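Local coordinates for protein transcriptional regulator (LacI family) (Clostridium acetobutylicum ATCC 824, PDB 3G85) that probably binds cis-regulatory DNA as a transcription factor of the LacI family, with a periplasmic binding protein-like domain, at residues 128-133 and 158-163; 164-169 and 180-185; 219-224 and 239-244. All coordinates share one frame; numbering follows the deposited sequence.

All three contacts reach the same mixed sheet, whose strand 165-167 is an outermost one. Contact 3 is the core member: it pairs two adjacent parallel strands through four direct backbone hydrogen bonds. Contact 1 is partly buried, a loop meeting the run-in to strand 131-134 with two such bonds and a small apolar patch. Contact 2 lies at the surface, where a strand and a helix segment meet through carbon contacts, with a water carrying the polar link. Contacts 1 and 2 touch through backbone bonds of Ala-132 to His-164 and Ile-166, and their contact centres are about 11 Å apart; those of contacts 1 and 3 are about 17 Å apart.

Contact 1 of 3, residues 128-133 and 158-163; sequences KSAAAI and IKISEN
Ser-129 and Lys-159 run side by side in a single backbone bridge, their CA atoms 4.3 Å apart. Lys-159 uses both of its backbone polar groups: its N donates to Lys-128 O at 3.0 Å, and its O accepts from Ala-130 N, also at 3.0 Å. The two bonds differ in aim. Ala-130 N meets its acceptor nearly head-on, at a C=O...N angle of 166°, whereas Lys-159 N stands above the carbonyl plane of Lys-128. The bridge ties the loop after helix 140-155 to the residues leading into strand 131-134 and lies within the beta-alpha-beta crossover formed by that strand, the helix and the adjacent parallel strand 165-167. Ile-160 shares the apolar part with Ile-158. Its CB and CG2 lie against Ala-130 O, at 4.0 Å and 3.4 Å, before the tip reaches the methyl. CG1 serves to carry that tip: with chi1 at -33°, turned partway toward eclipsing the backbone N, and chi2 at -72°, it bends CD1 over Ala-130. There CD1 presses on Ala-130 CB at 3.4 Å, closer than two methyl groups normally pack. Ile-158 CG2 reaches Ala-130 CB at 3.9 Å, and Phe-149 of helix 140-155 also packs on it. Beyond the bridge, toward Ser-161, water 1 donates to Ala-130 O and accepts from Ser-161 N, extending the link where the two backbones diverge.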
ATOM      1  N   LYS A 128     -18.114   5.749  18.734  1.00 36.08           N
ATOM      2  CA  LYS A 128     -19.372   5.106  18.415  1.00 36.10           C
ATOM      3  C   LYS A 128     -19.725   5.129  16.939  1.00 34.73           C
ATOM      4  O   LYS A 128     -20.584   4.373  16.490  1.00 34.18           O
ATOM      5  CB  LYS A 128     -20.504   5.669  19.311  1.00 38.06           C
ATOM      6  CG  LYS A 128     -20.378   5.185  20.769  1.00 39.42           C
ATOM      7  CD  LYS A 128     -20.785   3.713  20.892  1.00 44.38           C
ATOM      8  CE  LYS A 128     -20.222   3.021  22.169  1.00 46.18           C
ATOM      9  NZ  LYS A 128     -19.217   1.923  21.883  1.00 49.04           N
ATOM     10  N   SER A 129     -19.053   5.983  16.168  1.00 33.52           N
ATOM     11  CA  SER A 129     -19.155   5.899  14.705  1.00 32.26           C
ATOM     12  C   SER A 129     -17.884   6.432  14.033  1.00 30.83           C
ATOM     13  O   SER A 129     -17.041   7.025  14.671  1.00 30.02           O
ATOM     14  CB  SER A 129     -20.376   6.647  14.183  1.00 33.06           C
ATOM     15  OG  SER A 129     -20.239   8.009  14.493  1.00 35.80           O
ATOM     16  N   ALA A 130     -17.761   6.173  12.735  1.00 30.04           N
ATOM     17  CA  ALA A 130     -16.570   6.590  11.998  1.00 28.21           C
ATOM     18  C   ALA A 130     -16.957   6.920  10.577  1.00 27.29           C
ATOM     19  O   ALA A 130     -17.981   6.427  10.068  1.00 27.42           O
ATOM     20  CB  ALA A 130     -15.491   5.493  12.038  1.00 28.00           C
ATOM     21  N   ALA A 131     -16.133   7.754   9.941  1.00 25.79           N
ATOM     22  CA  ALA A 131     -16.217   7.987   8.510  1.00 25.45           C
ATOM     23  C   ALA A 131     -14.940   7.428   7.850  1.00 24.32           C
ATOM     24  O   ALA A 131     -13.971   7.117   8.551  1.00 24.50           O
ATOM     25  CB  ALA A 131     -16.355   9.470   8.203  1.00 25.37           C
ATOM     26  N   ALA A 132     -14.983   7.266   6.530  1.00 24.31           N
ATOM     27  CA  ALA A 132     -13.834   6.747   5.776  1.00 24.18           C
ATOM     28  C   ALA A 132     -13.711   7.514   4.472  1.00 24.58           C
ATOM     29  O   ALA A 132     -14.702   7.714   3.751  1.00 24.85           O
ATOM     30  CB  ALA A 132     -13.983   5.238   5.513  1.00 24.23           C
ATOM     31  N   ILE A 133     -12.511   8.006   4.196  1.00 23.54           N
ATOM     32  CA  ILE A 133     -12.234   8.630   2.926  1.00 22.03           C
ATOM     33  C   ILE A 133     -11.321   7.679   2.180  1.00 22.82           C
ATOM     34  O   ILE A 133     -10.204   7.380   2.648  1.00 21.45           O
ATOM     35  CB  ILE A 133     -11.566   9.993   3.109  1.00 23.10           C
ATOM     36  CG1 ILE A 133     -12.527  10.965   3.847  1.00 20.74           C
ATOM     37  CG2 ILE A 133     -11.142  10.569   1.767  1.00 22.12           C
ATOM     38  CD1 ILE A 133     -11.849  12.281   4.193  1.00 22.41           C
ATOM     39  N   ILE A 158     -19.054   0.062  16.114  1.00 35.97           N
ATOM     40  CA  ILE A 158     -18.764   1.365  15.499  1.00 34.73           C
ATOM     41  C   ILE A 158     -19.588   1.474  14.219  1.00 34.85           C
ATOM     42  O   ILE A 158     -19.387   0.688  13.275  1.00 33.90           O
ATOM     43  CB  ILE A 158     -17.249   1.537  15.196  1.00 34.92           C
ATOM     44  CG1 ILE A 158     -16.415   1.380  16.480  1.00 34.25           C
ATOM     45  CG2 ILE A 158     -16.992   2.887  14.519  1.00 33.83           C
ATOM     46  CD1 ILE A 158     -14.890   1.317  16.250  1.00 34.82           C
ATOM     47  N   LYS A 159     -20.534   2.417  14.186  1.00 35.22           N
ATOM     48  CA  LYS A 159     -21.392   2.590  13.004  1.00 36.90           C
ATOM     49  C   LYS A 159     -20.603   3.254  11.874  1.00 35.66           C
ATOM     50  O   LYS A 159     -19.933   4.234  12.105  1.00 35.72           O
ATOM     51  CB  LYS A 159     -22.629   3.451  13.335  1.00 37.00           C
ATOM     52  CG  LYS A 159     -23.642   3.559  12.176  1.00 40.86           C
ATOM     53  CD  LYS A 159     -24.814   4.536  12.474  1.00 40.38           C
ATOM     54  CE  LYS A 159     -25.780   4.625  11.260  1.00 43.16           C
ATOM     55  NZ  LYS A 159     -26.710   5.830  11.298  1.00 45.87           N
ATOM     56  N   ILE A 160     -20.670   2.704  10.669  1.00 35.40           N
ATOM     57  CA  ILE A 160     -20.204   3.423   9.492  1.00 36.61           C
ATOM     58  C   ILE A 160     -21.333   3.507   8.499  1.00 37.55           C
ATOM     59  O   ILE A 160     -21.519   2.590   7.685  1.00 38.56           O
ATOM     60  CB  ILE A 160     -19.001   2.775   8.726  1.00 36.56           C
ATOM     61  CG1 ILE A 160     -18.037   2.043   9.654  1.00 37.12           C
ATOM     62  CG2 ILE A 160     -18.287   3.829   7.848  1.00 35.24           C
ATOM     63  CD1 ILE A 160     -17.232   2.986  10.487  1.00 39.46           C
ATOM     64  N   SER A 161     -22.046   4.626   8.544  1.00 38.10           N
ATOM     65  CA  SER A 161     -23.085   4.940   7.569  1.00 38.53           C
ATOM     66  C   SER A 161     -22.479   5.025   6.172  1.00 39.15           C
ATOM     67  O   SER A 161     -21.388   5.576   5.992  1.00 38.36           O
ATOM     68  CB  SER A 161     -23.767   6.251   7.954  1.00 38.49           C
ATOM     69  OG  SER A 161     -24.018   6.281   9.365  1.00 39.57           O
ATOM     70  N   GLU A 162     -23.192   4.464   5.189  1.00 39.37           N
ATOM     71  CA  GLU A 162     -22.707   4.352   3.802  1.00 39.39           C
ATOM     72  C   GLU A 162     -22.394   5.703   3.187  1.00 38.28           C
ATOM     73  O   GLU A 162     -21.523   5.826   2.331  1.00 37.53           O
ATOM     74  CB  GLU A 162     -23.756   3.648   2.952  1.00 40.54           C
ATOM     75  CG  GLU A 162     -23.241   3.135   1.622  1.00 44.20           C
ATOM     76  CD  GLU A 162     -24.351   2.511   0.797  1.00 49.95           C
ATOM     77  OE1 GLU A 162     -25.425   2.186   1.386  1.00 52.21           O
ATOM     78  OE2 GLU A 162     -24.154   2.360  -0.433  1.00 51.71           O
ATOM     79  N   ASN A 163     -23.112   6.726   3.630  1.00 36.55           N
ATOM     80  CA  ASN A 163     -22.868   8.051   3.122  1.00 36.33           C
ATOM     81  C   ASN A 163     -21.681   8.703   3.814  1.00 35.49           C
ATOM     82  O   ASN A 163     -21.268   9.809   3.450  1.00 35.49           O
ATOM     83  CB  ASN A 163     -24.104   8.929   3.276  1.00 36.03           C
ATOM     84  CG  ASN A 163     -24.363   9.282   4.710  1.00 37.58           C
ATOM     85  OD1 ASN A 163     -24.501   8.398   5.553  1.00 36.77           O
ATOM     86  ND2 ASN A 163     -24.418  10.573   5.003  1.00 38.99           N
TER
HETATM   87  O   HOH W   1     -20.835   6.794  10.217  1.00 33.46           O

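Contact 2 of 3, residues 164-169 and 180-185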
ATOM      1  N   HIS A 164     -21.119   8.033   4.816  1.00 35.04           N
ATOM      2  CA  HIS A 164     -19.882   8.545   5.430  1.00 33.92           C
ATOM      3  C   HIS A 164     -18.646   7.878   4.903  1.00 32.04           C
ATOM      4  O   HIS A 164     -17.615   7.952   5.519  1.00 30.96           O
ATOM      5  CB  HIS A 164     -19.910   8.447   6.948  1.00 33.89           C
ATOM      6  CG  HIS A 164     -20.930   9.334   7.574  1.00 37.18           C
ATOM      7  ND1 HIS A 164     -21.281   9.239   8.904  1.00 36.70           N
ATOM      8  CD2 HIS A 164     -21.682  10.331   7.049  1.00 38.83           C
ATOM      9  CE1 HIS A 164     -22.200  10.150   9.174  1.00 40.49           C
ATOM     10  NE2 HIS A 164     -22.460  10.825   8.066  1.00 41.43           N
ATOM     11  N   ILE A 165     -18.794   7.188   3.783  1.00 31.86           N
ATOM     12  CA  ILE A 165     -17.689   6.725   2.991  1.00 30.53           C
ATOM     13  C   ILE A 165     -17.636   7.667   1.786  1.00 30.18           C
ATOM     14  O   ILE A 165     -18.613   7.802   1.027  1.00 30.08           O
ATOM     15  CB  ILE A 165     -17.881   5.247   2.585  1.00 30.94           C
ATOM     16  CG1 ILE A 165     -17.852   4.355   3.837  1.00 30.05           C
ATOM     17  CG2 ILE A 165     -16.794   4.826   1.643  1.00 30.28           C
ATOM     18  CD1 ILE A 165     -18.511   3.013   3.652  1.00 31.89           C
ATOM     19  N   ILE A 166     -16.515   8.370   1.657  1.00 27.56           N
ATOM     20  CA  ILE A 166     -16.375   9.438   0.672  1.00 27.54           C
ATOM     21  C   ILE A 166     -15.226   9.065  -0.258  1.00 27.40           C
ATOM     22  O   ILE A 166     -14.101   8.817   0.224  1.00 26.71           O
ATOM     23  CB  ILE A 166     -16.057  10.791   1.381  1.00 27.30           C
ATOM     24  CG1 ILE A 166     -17.168  11.145   2.382  1.00 27.16           C
ATOM     25  CG2 ILE A 166     -15.824  11.910   0.394  1.00 27.45           C
ATOM     26  CD1 ILE A 166     -16.846  12.321   3.293  1.00 27.32           C
ATOM     27  N   ALA A 167     -15.509   9.001  -1.559  1.00 27.59           N
ATOM     28  CA  ALA A 167     -14.478   8.745  -2.559  1.00 27.65           C
ATOM     29  C   ALA A 167     -13.530   9.939  -2.607  1.00 28.05           C
ATOM     30  O   ALA A 167     -13.958  11.095  -2.403  1.00 28.34           O
ATOM     31  CB  ALA A 167     -15.089   8.487  -3.943  1.00 28.51           C
ATOM     32  N   ALA A 168     -12.252   9.667  -2.874  1.00 27.06           N
ATOM     33  CA  ALA A 168     -11.261  10.733  -3.063  1.00 27.09           C
ATOM     34  C   ALA A 168     -10.176  10.331  -4.045  1.00 27.62           C
ATOM     35  O   ALA A 168      -9.852   9.139  -4.190  1.00 27.81           O
ATOM     36  CB  ALA A 168     -10.616  11.093  -1.714  1.00 26.19           C
ATOM     37  N   GLU A 169      -9.581  11.323  -4.705  1.00 27.88           N
ATOM     38  CA  GLU A 169      -8.339  11.075  -5.441  1.00 29.58           C
ATOM     39  C   GLU A 169      -7.176  10.895  -4.490  1.00 28.72           C
ATOM     40  O   GLU A 169      -7.134  11.525  -3.419  1.00 27.97           O
ATOM     41  CB  GLU A 169      -8.013  12.229  -6.369  1.00 31.65           C
ATOM     42  CG  GLU A 169      -8.547  12.051  -7.759  1.00 37.51           C
ATOM     43  CD  GLU A 169      -8.658  13.379  -8.483  1.00 46.01           C
ATOM     44  OE1 GLU A 169      -8.065  14.398  -8.001  1.00 47.94           O
ATOM     45  OE2 GLU A 169      -9.352  13.402  -9.535  1.00 49.94           O
ATOM     46  N   LYS A 180     -13.421  18.899   2.487  1.00 27.54           N
ATOM     47  CA  LYS A 180     -14.398  19.974   2.238  1.00 29.75           C
ATOM     48  C   LYS A 180     -15.822  19.388   2.129  1.00 29.57           C
ATOM     49  O   LYS A 180     -16.785  19.964   2.640  1.00 29.71           O
ATOM     50  CB  LYS A 180     -14.010  20.781   1.006  1.00 29.21           C
ATOM     51  CG  LYS A 180     -12.785  21.641   1.223  1.00 31.03           C
ATOM     52  CD  LYS A 180     -12.466  22.539   0.022  1.00 32.74           C
ATOM     53  CE  LYS A 180     -11.205  23.362   0.280  1.00 38.25           C
ATOM     54  NZ  LYS A 180     -10.926  24.303  -0.877  1.00 43.58           N
ATOM     55  N   LYS A 181     -15.938  18.219   1.512  1.00 29.90           N
ATOM     56  CA  LYS A 181     -17.226  17.490   1.469  1.00 28.87           C
ATOM     57  C   LYS A 181     -17.583  16.944   2.836  1.00 29.70           C
ATOM     58  O   LYS A 181     -18.723  17.101   3.287  1.00 29.26           O
ATOM     59  CB  LYS A 181     -17.167  16.339   0.480  1.00 28.76           C
ATOM     60  CG  LYS A 181     -16.807  16.749  -0.881  1.00 29.45           C
ATOM     61  CD  LYS A 181     -16.720  15.544  -1.805  1.00 29.77           C
ATOM     62  CE  LYS A 181     -16.112  15.997  -3.131  1.00 33.40           C
ATOM     63  NZ  LYS A 181     -15.821  14.889  -4.072  1.00 33.21           N
ATOM     64  N   LEU A 182     -16.626  16.279   3.491  1.00 29.40           N
ATOM     65  CA  LEU A 182     -16.815  15.788   4.857  1.00 30.77           C
ATOM     66  C   LEU A 182     -17.400  16.893   5.718  1.00 31.19           C
ATOM     67  O   LEU A 182     -18.315  16.644   6.492  1.00 31.75           O
ATOM     68  CB  LEU A 182     -15.494  15.308   5.500  1.00 30.06           C
ATOM     69  CG  LEU A 182     -15.518  14.688   6.901  1.00 30.43           C
ATOM     70  CD1 LEU A 182     -16.364  13.386   6.916  1.00 32.68           C
ATOM     71  CD2 LEU A 182     -14.104  14.420   7.459  1.00 31.80           C
HETATM   72  N   MSE A 183     -16.880  18.106   5.552  1.00 31.80           N
HETATM   73  CA  MSE A 183     -17.307  19.252   6.355  1.00 33.67           C
HETATM   74  C   MSE A 183     -18.750  19.701   6.055  1.00 33.07           C
HETATM   75  O   MSE A 183     -19.366  20.372   6.879  1.00 32.77           O
HETATM   76  CB  MSE A 183     -16.353  20.442   6.187  1.00 34.55           C
HETATM   77  CG  MSE A 183     -14.937  20.209   6.705  1.00 40.73           C
HETATM   78 SE   MSE A 183     -14.876  20.030   8.642  1.00 61.96          SE
HETATM   79  CE  MSE A 183     -15.128  18.114   8.901  1.00 45.84           C
ATOM     80  N   LYS A 184     -19.264  19.327   4.896  1.00 32.98           N
ATOM     81  CA  LYS A 184     -20.651  19.643   4.529  1.00 33.58           C
ATOM     82  C   LYS A 184     -21.684  18.720   5.140  1.00 34.61           C
ATOM     83  O   LYS A 184     -22.875  19.059   5.146  1.00 33.03           O
ATOM     84  CB  LYS A 184     -20.822  19.677   3.024  1.00 33.10           C
ATOM     85  CG  LYS A 184     -20.357  20.967   2.456  1.00 34.07           C
ATOM     86  CD  LYS A 184     -20.322  20.930   0.974  1.00 36.51           C
ATOM     87  CE  LYS A 184     -19.604  22.203   0.512  1.00 37.32           C
ATOM     88  NZ  LYS A 184     -19.740  22.326  -0.928  1.00 39.36           N
ATOM     89  N   LEU A 185     -21.238  17.568   5.644  1.00 34.47           N
ATOM     90  CA  LEU A 185     -22.128  16.600   6.274  1.00 36.51           C
ATOM     91  C   LEU A 185     -22.822  17.237   7.484  1.00 38.36           C
ATOM     92  O   LEU A 185     -22.211  18.018   8.236  1.00 38.30           O
ATOM     93  CB  LEU A 185     -21.398  15.289   6.624  1.00 34.10           C
ATOM     94  CG  LEU A 185     -20.961  14.331   5.491  1.00 34.62           C
ATOM     95  CD1 LEU A 185     -19.895  13.354   5.948  1.00 32.85           C
ATOM     96  CD2 LEU A 185     -22.121  13.536   4.930  1.00 32.78           C
TER
HETATM   97  O   HOH W   2     -13.623  13.849  -2.682  1.00 29.35           O
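Ile-166 sends its CD1 methyl over Leu-182, where it lies 3.8 Å from the backbone CA and equally far from the CD1 branch. The two side chains cross at about a right angle, so the contact is concentrated on one methyl. That methyl is the end of an extended branch (chi2 170°), which carries it from strand 165-167 across to Leu-182 of helix 172-182. Strand, helix and the parallel strand 191-194, which lies beyond strand 131-134 in the mixed sheet, form a beta-alpha-beta crossover, and the contact packs its helix on its first strand. Leu-185 closes the type I turn that starts at Leu-182 and brings its CD1 to 4.2 Å from Ile-166 CD1. Leu-185 CD1 also approaches the imidazole obliquely, 3.7 Å from His-164 CD2. Leu-182 continues inward onto Ala-131 of the neighbouring strand, while Lys-181 lays its CD beside Ile-166 CG2 at 4.3 Å. Water 2 accepts from Lys-181 NZ and donates to Ala-167 O, both at 2.8 Å. Direct contact is thus between carbon atoms, mostly of aliphatic side chains, whereas the polar link runs through one water, which probably lets the charged lysine end stay hydrated.

Contact 3 of 3, residues 219-224 and 239-244; sequences EIVAIG and TIVDIP
Gly-224 offers the hollow in this strand pair, and two side chains of the adjacent strand crowd over it: Ile-240 CD1 lies 4.4 Å from Gly-224 CA and Asp-242 OD1 lies 3.7 Å from the same atom. The first torsion of Ile-240, at 66°, places CG1 between its backbone N and carbonyl carbon and sends the extended tip along the glycine. The backbones close to 4.2 Å between the CA atoms of Gly-224 and Asp-242. On the other face the bumps are branched: Val-221 CG1 meets Val-241 CG2 obliquely at 3.9 Å, and Ile-223 CD1 covers Val-241 CB at 4.2 Å. Farther along, Ile-243 CG1 comes 4.1 Å from Ile-223 CG2. Four backbone hydrogen bonds in the parallel pattern accompany this spacing, from Ala-222 N to Thr-239 O through to Ile-243 N, just past the strand, to Gly-224 O; the shortest, Gly-224 N to Val-241 O, is 2.8 Å and runs at 174°. Where the strands begin to separate, water 3 joins Ile-220 O to Thr-239 N. Asp-242 OD2 forms salt bridges to Arg-228 and to Arg-29 of helix 27-40, which follows strand 13-19 of the other sheet. Helix 228-232 connects the strands as a beta-alpha-beta unit; Ala-118 and Phe-122 of helix 111-124 cover Val-221, Ala-200 of helix 197-209 covers Ala-222, and strand 276-277 flanks strand 239-242.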
ATOM      1  N   GLU A 219     -10.476  12.216  15.237  1.00 32.57           N
ATOM      2  CA  GLU A 219      -9.238  11.432  15.318  1.00 30.44           C
ATOM      3  C   GLU A 219      -9.014  10.673  14.001  1.00 29.34           C
ATOM      4  O   GLU A 219      -9.936  10.097  13.465  1.00 27.32           O
ATOM      5  CB  GLU A 219      -9.274  10.467  16.491  1.00 30.69           C
ATOM      6  CG  GLU A 219      -7.889   9.985  16.839  1.00 35.65           C
ATOM      7  CD  GLU A 219      -7.793   9.275  18.175  1.00 41.97           C
ATOM      8  OE1 GLU A 219      -8.646   9.503  19.076  1.00 44.44           O
ATOM      9  OE2 GLU A 219      -6.847   8.471  18.314  1.00 44.76           O
ATOM     10  N   ILE A 220      -7.791  10.706  13.479  1.00 27.25           N
ATOM     11  CA  ILE A 220      -7.524  10.116  12.159  1.00 26.70           C
ATOM     12  C   ILE A 220      -6.576   8.937  12.278  1.00 24.76           C
ATOM     13  O   ILE A 220      -5.629   8.981  13.046  1.00 25.70           O
ATOM     14  CB  ILE A 220      -6.874  11.170  11.211  1.00 27.11           C
ATOM     15  CG1 ILE A 220      -7.797  12.383  11.090  1.00 29.10           C
ATOM     16  CG2 ILE A 220      -6.545  10.521   9.825  1.00 25.57           C
ATOM     17  CD1 ILE A 220      -7.153  13.667  10.463  1.00 27.59           C
ATOM     18  N   VAL A 221      -6.822   7.896  11.503  1.00 23.14           N
ATOM     19  CA  VAL A 221      -5.841   6.825  11.299  1.00 22.96           C
ATOM     20  C   VAL A 221      -5.756   6.679   9.794  1.00 22.36           C
ATOM     21  O   VAL A 221      -6.774   6.697   9.106  1.00 22.81           O
ATOM     22  CB  VAL A 221      -6.246   5.476  11.909  1.00 22.68           C
ATOM     23  CG1 VAL A 221      -5.222   4.358  11.527  1.00 23.18           C
ATOM     24  CG2 VAL A 221      -6.305   5.609  13.438  1.00 23.85           C
ATOM     25  N   ALA A 222      -4.541   6.584   9.275  1.00 21.31           N
ATOM     26  CA  ALA A 222      -4.389   6.483   7.823  1.00 19.77           C
ATOM     27  C   ALA A 222      -3.534   5.284   7.499  1.00 19.94           C
ATOM     28  O   ALA A 222      -2.722   4.874   8.300  1.00 21.69           O
ATOM     29  CB  ALA A 222      -3.732   7.719   7.284  1.00 19.95           C
ATOM     30  N   ILE A 223      -3.705   4.743   6.298  1.00 20.70           N
ATOM     31  CA  ILE A 223      -2.808   3.694   5.788  1.00 18.87           C
ATOM     32  C   ILE A 223      -1.544   4.375   5.247  1.00 19.18           C
ATOM     33  O   ILE A 223      -1.623   5.294   4.423  1.00 18.10           O
ATOM     34  CB  ILE A 223      -3.475   2.857   4.674  1.00 19.08           C
ATOM     35  CG1 ILE A 223      -4.739   2.129   5.196  1.00 18.22           C
ATOM     36  CG2 ILE A 223      -2.449   1.885   4.015  1.00 17.62           C
ATOM     37  CD1 ILE A 223      -4.413   1.061   6.276  1.00 17.34           C
ATOM     38  N   GLY A 224      -0.389   3.935   5.724  1.00 18.53           N
ATOM     39  CA  GLY A 224       0.876   4.589   5.344  1.00 21.03           C
ATOM     40  C   GLY A 224       1.422   4.018   4.059  1.00 23.23           C
ATOM     41  O   GLY A 224       1.794   2.843   3.998  1.00 23.85           O
ATOM     42  N   THR A 239      -1.377   9.170  13.156  1.00 22.77           N
ATOM     43  CA  THR A 239      -1.229   7.745  13.396  1.00 23.02           C
ATOM     44  C   THR A 239      -1.472   6.960  12.126  1.00 21.82           C
ATOM     45  O   THR A 239      -2.432   7.220  11.402  1.00 22.13           O
ATOM     46  CB  THR A 239      -2.181   7.275  14.498  1.00 22.72           C
ATOM     47  OG1 THR A 239      -1.679   7.781  15.739  1.00 25.24           O
ATOM     48  CG2 THR A 239      -2.255   5.727  14.540  1.00 23.96           C
ATOM     49  N   ILE A 240      -0.580   6.022  11.860  1.00 21.12           N
ATOM     50  CA  ILE A 240      -0.694   5.192  10.667  1.00 20.78           C
ATOM     51  C   ILE A 240      -0.595   3.687  10.901  1.00 20.90           C
ATOM     52  O   ILE A 240      -0.013   3.209  11.884  1.00 22.52           O
ATOM     53  CB  ILE A 240       0.388   5.549   9.611  1.00 20.18           C
ATOM     54  CG1 ILE A 240       1.807   5.187  10.152  1.00 20.24           C
ATOM     55  CG2 ILE A 240       0.284   7.018   9.166  1.00 21.90           C
ATOM     56  CD1 ILE A 240       2.943   5.405   9.095  1.00 20.65           C
ATOM     57  N   VAL A 241      -1.168   2.943   9.968  1.00 20.90           N
ATOM     58  CA  VAL A 241      -0.904   1.526   9.852  1.00 20.90           C
ATOM     59  C   VAL A 241      -0.072   1.421   8.552  1.00 21.20           C
ATOM     60  O   VAL A 241      -0.547   1.755   7.457  1.00 20.80           O
ATOM     61  CB  VAL A 241      -2.177   0.652   9.811  1.00 20.09           C
ATOM     62  CG1 VAL A 241      -1.734  -0.815   9.985  1.00 20.88           C
ATOM     63  CG2 VAL A 241      -3.162   1.081  10.943  1.00 21.93           C
ATOM     64  N   ASP A 242       1.194   1.061   8.700  1.00 21.44           N
ATOM     65  CA  ASP A 242       2.156   1.276   7.620  1.00 20.73           C
ATOM     66  C   ASP A 242       2.304   0.048   6.772  1.00 20.60           C
ATOM     67  O   ASP A 242       2.337  -1.083   7.284  1.00 20.47           O
ATOM     68  CB  ASP A 242       3.530   1.677   8.193  1.00 21.65           C
ATOM     69  CG  ASP A 242       4.497   2.151   7.128  1.00 22.13           C
ATOM     70  OD1 ASP A 242       4.104   2.976   6.270  1.00 21.56           O
ATOM     71  OD2 ASP A 242       5.679   1.708   7.149  1.00 24.08           O
ATOM     72  N   ILE A 243       2.378   0.261   5.468  1.00 19.90           N
ATOM     73  CA  ILE A 243       2.800  -0.812   4.571  1.00 19.93           C
ATOM     74  C   ILE A 243       4.341  -0.727   4.573  1.00 19.08           C
ATOM     75  O   ILE A 243       4.865   0.237   4.091  1.00 18.03           O
ATOM     76  CB  ILE A 243       2.323  -0.593   3.157  1.00 20.84           C
ATOM     77  CG1 ILE A 243       0.808  -0.435   3.100  1.00 19.75           C
ATOM     78  CG2 ILE A 243       2.708  -1.803   2.288  1.00 19.50           C
ATOM     79  CD1 ILE A 243       0.279  -0.241   1.662  1.00 22.49           C
ATOM     80  N   PRO A 244       5.038  -1.752   5.095  1.00 18.77           N
ATOM     81  CA  PRO A 244       6.510  -1.722   5.285  1.00 19.33           C
ATOM     82  C   PRO A 244       7.270  -1.962   3.972  1.00 19.21           C
ATOM     83  O   PRO A 244       7.974  -2.977   3.789  1.00 18.16           O
ATOM     84  CB  PRO A 244       6.749  -2.795   6.356  1.00 18.26           C
ATOM     85  CG  PRO A 244       5.591  -3.840   6.083  1.00 18.81           C
ATOM     86  CD  PRO A 244       4.415  -3.021   5.540  1.00 19.31           C
TER
HETATM   87  O   HOH W   3      -3.706  10.708  13.794  1.00 37.16           O